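Local coordinates for protein PLP-Dependent L-Arginine Hydroxylase MppP (PDB 6C9B) that oxidises L-arginine with the help of pyridoxal 5'-phosphate, giving 4-hydroxy-2-ketoarginine and 2-ketoarginine as products, at residues Glu61-Gly73 / Ile262-Leu274. Sequence-based numbering, arbitrary orientation.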
loop_
_atom_site.group_PDB
_atom_site.type_symbol
_atom_site.label_atom_id
_atom_site.label_comp_id
_atom_site.label_asym_id
_atom_site.label_seq_id
_atom_site.Cartn_x
_atom_site.Cartn_y
_atom_site.Cartn_z
ATOM N N GLU B 61 15.012 -10.200 -1.277
ATOM C CA GLU B 61 14.231 -9.709 -2.409
ATOM C C GLU B 61 14.693 -10.338 -3.718
ATOM O O GLU B 61 13.872 -10.768 -4.537
ATOM C CB GLU B 61 14.334 -8.196 -2.498
ATOM C CG GLU B 61 13.418 -7.606 -3.579
ATOM C CD GLU B 61 13.562 -6.108 -3.747
ATOM O OE1 GLU B 61 12.594 -5.487 -4.229
ATOM O OE2 GLU B 61 14.639 -5.548 -3.434
ATOM N N SER B 62 16.006 -10.417 -3.932
ATOM C CA SER B 62 16.505 -11.008 -5.169
ATOM C C SER B 62 16.078 -12.465 -5.296
ATOM O O SER B 62 15.755 -12.931 -6.397
ATOM C CB SER B 62 18.029 -10.890 -5.231
ATOM O OG SER B 62 18.418 -9.583 -5.612
ATOM N N GLU B 63 16.079 -13.203 -4.183
ATOM C CA GLU B 63 15.663 -14.606 -4.228
ATOM C C GLU B 63 14.166 -14.736 -4.477
ATOM O O GLU B 63 13.725 -15.661 -5.174
ATOM C CB GLU B 63 16.049 -15.305 -2.920
ATOM C CG GLU B 63 17.546 -15.277 -2.656
ATOM C CD GLU B 63 17.937 -15.691 -1.246
ATOM O OE1 GLU B 63 19.145 -15.869 -1.024
ATOM O OE2 GLU B 63 17.055 -15.818 -0.362
ATOM N N ALA B 64 13.374 -13.838 -3.890
ATOM C CA ALA B 64 11.930 -13.853 -4.106
ATOM C C ALA B 64 11.603 -13.583 -5.570
ATOM O O ALA B 64 10.814 -14.308 -6.187
ATOM C CB ALA B 64 11.242 -12.826 -3.213
ATOM N N HIS B 65 12.247 -12.573 -6.157
ATOM C CA HIS B 65 12.018 -12.282 -7.567
ATOM C C HIS B 65 12.458 -13.453 -8.446
ATOM O O HIS B 65 11.709 -13.906 -9.324
ATOM C CB HIS B 65 12.756 -11.008 -7.980
ATOM C CG HIS B 65 12.251 -9.753 -7.330
ATOM N ND1 HIS B 65 12.910 -8.544 -7.454
ATOM C CD2 HIS B 65 11.155 -9.510 -6.572
ATOM C CE1 HIS B 65 12.251 -7.619 -6.776
ATOM N NE2 HIS B 65 11.190 -8.180 -6.222
ATOM N N GLN B 66 13.671 -13.967 -8.229
ATOM C CA GLN B 66 14.123 -15.088 -9.051
ATOM C C GLN B 66 13.136 -16.248 -8.974
ATOM O O GLN B 66 12.752 -16.823 -9.997
ATOM C CB GLN B 66 15.517 -15.556 -8.637
ATOM C CG GLN B 66 15.940 -16.812 -9.411
ATOM C CD GLN B 66 17.437 -16.898 -9.634
ATOM O OE1 GLN B 66 17.912 -16.827 -10.770
ATOM N NE2 GLN B 66 18.187 -17.058 -8.553
ATOM N N ALA B 67 12.658 -16.558 -7.775
ATOM C CA ALA B 67 11.763 -17.695 -7.625
ATOM C C ALA B 67 10.452 -17.477 -8.368
ATOM O O ALA B 67 9.958 -18.399 -9.031
ATOM C CB ALA B 67 11.505 -17.978 -6.143
ATOM N N TYR B 68 9.869 -16.270 -8.257
ATOM C CA TYR B 68 8.547 -16.004 -8.826
ATOM C C TYR B 68 8.608 -15.907 -10.353
ATOM O O TYR B 68 7.821 -16.549 -11.059
ATOM C CB TYR B 68 7.951 -14.723 -8.207
ATOM C CG TYR B 68 6.563 -14.442 -8.730
ATOM C CD1 TYR B 68 5.464 -15.183 -8.289
ATOM C CD2 TYR B 68 6.348 -13.471 -9.701
ATOM C CE1 TYR B 68 4.198 -14.965 -8.789
ATOM C CE2 TYR B 68 5.073 -13.258 -10.218
ATOM C CZ TYR B 68 4.013 -14.009 -9.754
ATOM O OH TYR B 68 2.765 -13.823 -10.253
ATOM N N PHE B 69 9.541 -15.105 -10.878
ATOM C CA PHE B 69 9.664 -14.952 -12.329
ATOM C C PHE B 69 9.994 -16.279 -13.007
ATOM O O PHE B 69 9.416 -16.608 -14.044
ATOM C CB PHE B 69 10.731 -13.916 -12.655
ATOM C CG PHE B 69 10.298 -12.502 -12.398
ATOM C CD1 PHE B 69 9.464 -11.853 -13.285
ATOM C CD2 PHE B 69 10.780 -11.805 -11.305
ATOM C CE1 PHE B 69 9.085 -10.552 -13.063
ATOM C CE2 PHE B 69 10.403 -10.499 -11.079
ATOM C CZ PHE B 69 9.550 -9.875 -11.974
ATOM N N THR B 70 10.932 -17.052 -12.448
ATOM C CA THR B 70 11.309 -18.305 -13.099
ATOM C C THR B 70 10.175 -19.318 -13.033
ATOM O O THR B 70 9.944 -20.063 -13.995
ATOM C CB THR B 70 12.582 -18.884 -12.467
ATOM O OG1 THR B 70 12.341 -19.221 -11.105
ATOM C CG2 THR B 70 13.703 -17.893 -12.541
ATOM N N LEU B 71 9.452 -19.360 -11.909
ATOM C CA LEU B 71 8.295 -20.240 -11.795
ATOM C C LEU B 71 7.360 -20.079 -12.970
ATOM O O LEU B 71 6.797 -21.065 -13.471
ATOM C CB LEU B 71 7.529 -19.938 -10.508
ATOM C CG LEU B 71 6.152 -20.593 -10.334
ATOM C CD1 LEU B 71 6.327 -22.058 -10.034
ATOM C CD2 LEU B 71 5.351 -19.944 -9.224
ATOM N N LEU B 72 7.169 -18.839 -13.418
ATOM C CA LEU B 72 6.160 -18.539 -14.422
ATOM C C LEU B 72 6.764 -18.258 -15.801
ATOM O O LEU B 72 6.089 -17.683 -16.663
ATOM C CB LEU B 72 5.290 -17.373 -13.941
ATOM C CG LEU B 72 4.540 -17.627 -12.617
ATOM C CD1 LEU B 72 3.666 -16.422 -12.269
ATOM C CD2 LEU B 72 3.676 -18.895 -12.666
ATOM N N GLY B 73 8.004 -18.694 -16.042
ATOM C CA GLY B 73 8.565 -18.716 -17.376
ATOM C C GLY B 73 9.203 -17.416 -17.792
ATOM O O GLY B 73 9.585 -17.274 -18.963
ATOM N N ILE B 262 7.014 -14.973 -0.270
ATOM C CA ILE B 262 6.854 -15.121 -1.711
ATOM C C ILE B 262 7.862 -16.124 -2.245
ATOM O O ILE B 262 7.555 -16.957 -3.112
ATOM C CB ILE B 262 7.018 -13.756 -2.389
ATOM C CG1 ILE B 262 5.823 -12.870 -2.053
ATOM C CG2 ILE B 262 7.183 -13.930 -3.907
ATOM C CD1 ILE B 262 6.021 -11.415 -2.438
ATOM N N ARG B 263 9.091 -16.042 -1.748
ATOM C CA ARG B 263 10.117 -16.992 -2.155
ATOM C C ARG B 263 9.690 -18.422 -1.838
ATOM O O ARG B 263 9.803 -19.316 -2.680
ATOM C CB ARG B 263 11.428 -16.655 -1.444
ATOM C CG ARG B 263 12.621 -17.537 -1.811
ATOM C CD ARG B 263 13.755 -17.268 -0.851
ATOM N NE ARG B 263 13.425 -17.744 0.498
ATOM C CZ ARG B 263 13.999 -17.304 1.610
ATOM N NH1 ARG B 263 14.961 -16.396 1.568
ATOM N NH2 ARG B 263 13.608 -17.780 2.778
ATOM N N GLU B 264 9.200 -18.658 -0.615
ATOM C CA GLU B 264 8.854 -20.019 -0.205
ATOM C C GLU B 264 7.624 -20.534 -0.941
ATOM O O GLU B 264 7.596 -21.696 -1.369
ATOM C CB GLU B 264 8.641 -20.070 1.303
ATOM C CG GLU B 264 9.880 -19.734 2.097
ATOM C CD GLU B 264 11.049 -20.635 1.740
ATOM O OE1 GLU B 264 10.868 -21.873 1.685
ATOM O OE2 GLU B 264 12.141 -20.096 1.472
ATOM N N PHE B 265 6.599 -19.699 -1.099
ATOM C CA PHE B 265 5.407 -20.135 -1.823
ATOM C C PHE B 265 5.734 -20.405 -3.289
ATOM O O PHE B 265 5.186 -21.338 -3.894
ATOM C CB PHE B 265 4.285 -19.088 -1.689
ATOM C CG PHE B 265 3.375 -19.330 -0.500
ATOM C CD1 PHE B 265 3.799 -19.046 0.789
ATOM C CD2 PHE B 265 2.113 -19.864 -0.683
ATOM C CE1 PHE B 265 2.965 -19.306 1.886
ATOM C CE2 PHE B 265 1.272 -20.121 0.408
ATOM C CZ PHE B 265 1.701 -19.840 1.678
ATOM N N SER B 266 6.637 -19.600 -3.864
ATOM C CA SER B 266 7.062 -19.812 -5.240
ATOM C C SER B 266 7.811 -21.122 -5.384
ATOM O O SER B 266 7.621 -21.837 -6.367
ATOM C CB SER B 266 7.953 -18.664 -5.712
ATOM O OG SER B 266 7.218 -17.473 -5.849
ATOM N N ARG B 267 8.661 -21.458 -4.411
ATOM C CA ARG B 267 9.396 -22.718 -4.502
ATOM C C ARG B 267 8.464 -23.918 -4.354
ATOM O O ARG B 267 8.637 -24.936 -5.033
ATOM C CB ARG B 267 10.510 -22.732 -3.453
ATOM C CG ARG B 267 11.609 -21.716 -3.793
ATOM C CD ARG B 267 12.692 -21.580 -2.727
ATOM N NE ARG B 267 13.794 -20.740 -3.216
ATOM C CZ ARG B 267 14.820 -20.330 -2.475
ATOM N NH1 ARG B 267 14.907 -20.674 -1.196
ATOM N NH2 ARG B 267 15.761 -19.570 -3.016
ATOM N N ASP B 268 7.483 -23.823 -3.452
ATOM C CA ASP B 268 6.497 -24.886 -3.309
ATOM C C ASP B 268 5.701 -25.054 -4.596
ATOM O O ASP B 268 5.395 -26.185 -5.012
ATOM C CB ASP B 268 5.572 -24.559 -2.137
ATOM C CG ASP B 268 4.409 -25.492 -2.037
ATOM O OD1 ASP B 268 4.571 -26.571 -1.441
ATOM O OD2 ASP B 268 3.330 -25.170 -2.564
ATOM N N ALA B 269 5.334 -23.927 -5.219
ATOM C CA ALA B 269 4.646 -23.956 -6.507
ATOM C C ALA B 269 5.501 -24.639 -7.568
ATOM O O ALA B 269 4.988 -25.426 -8.367
ATOM C CB ALA B 269 4.272 -22.528 -6.924
ATOM N N ALA B 270 6.813 -24.385 -7.569
ATOM C CA ALA B 270 7.679 -25.000 -8.569
ATOM C C ALA B 270 7.821 -26.499 -8.348
ATOM O O ALA B 270 8.044 -27.246 -9.306
ATOM C CB ALA B 270 9.063 -24.348 -8.555
ATOM N N ASP B 271 7.688 -26.955 -7.105
ATOM C CA ASP B 271 7.828 -28.361 -6.760
ATOM C C ASP B 271 6.559 -29.172 -6.998
ATOM O O ASP B 271 6.520 -30.344 -6.614
ATOM C CB ASP B 271 8.244 -28.505 -5.290
ATOM C CG ASP B 271 9.684 -28.111 -5.050
ATOM O OD1 ASP B 271 10.453 -28.049 -6.034
ATOM O OD2 ASP B 271 10.052 -27.873 -3.880
ATOM N N GLY B 272 5.532 -28.594 -7.612
ATOM C CA GLY B 272 4.299 -29.310 -7.881
ATOM C C GLY B 272 3.060 -28.554 -7.435
ATOM O O GLY B 272 1.940 -28.915 -7.808
ATOM N N GLY B 273 3.247 -27.509 -6.631
ATOM C CA GLY B 273 2.114 -26.736 -6.155
ATOM C C GLY B 273 1.354 -26.042 -7.265
ATOM O O GLY B 273 0.128 -25.893 -7.182
ATOM N N LEU B 274 2.055 -25.604 -8.318
ATOM C CA LEU B 274 1.356 -24.854 -9.360
ATOM C C LEU B 274 0.437 -25.774 -10.152
ATOM O O LEU B 274 -0.702 -25.402 -10.458
ATOM C CB LEU B 274 2.351 -24.142 -10.278
ATOM C CG LEU B 274 1.720 -23.051 -11.157
ATOM C CD1 LEU B 274 1.219 -21.882 -10.317
ATOM C CD2 LEU B 274 2.722 -22.552 -12.160
HETATM O O HOH W 1 15.364 -17.888 -5.590
#
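Helices 61-71 and 262-274 run in the same direction at 29°, their axes approaching to 8.2 Å, the CA atoms nearest at Ala64 and Arg263 (4.1 Å). Ala64 leaves room for Arg263 CB to lie against its CA (3.9 Å), and Ala67 CB rests on Ser266 CB at 3.6 Å. Ser266 OG, turned back to donate to Ile262 O, lies at the ring edge of Tyr68. Leu71 is a knob in the hole formed by Ser266, Ala269, Ala270 and Leu274; CD1 comes 3.4 Å from Ala270 N while CD2 meets Ala269 CB. Leu72 crosses Leu274 at about a right angle, CD2 against CD2. At the other end, Glu63, extended, and Arg263, bent at its third torsion, lie side by side; their salt bridge, Arg263 NH1 to Glu63 OE2 (2.9 Å), follows the C-O axis closely but bends at the hydrogen (138°), the planes 50° apart. Arg263 NE and NH2 both grip Glu264 OE2. Arg267 lays its guanidinium face over Arg263 CG and shares a water with Glu63 O. Arg55 pairs with Glu63, Glu51 with Arg263. In this aminotransferase-like fold, strands 84-87 and 231-235 pack against His65 and Phe69, whereas helix 36-43 touches Glu264 and Phe265.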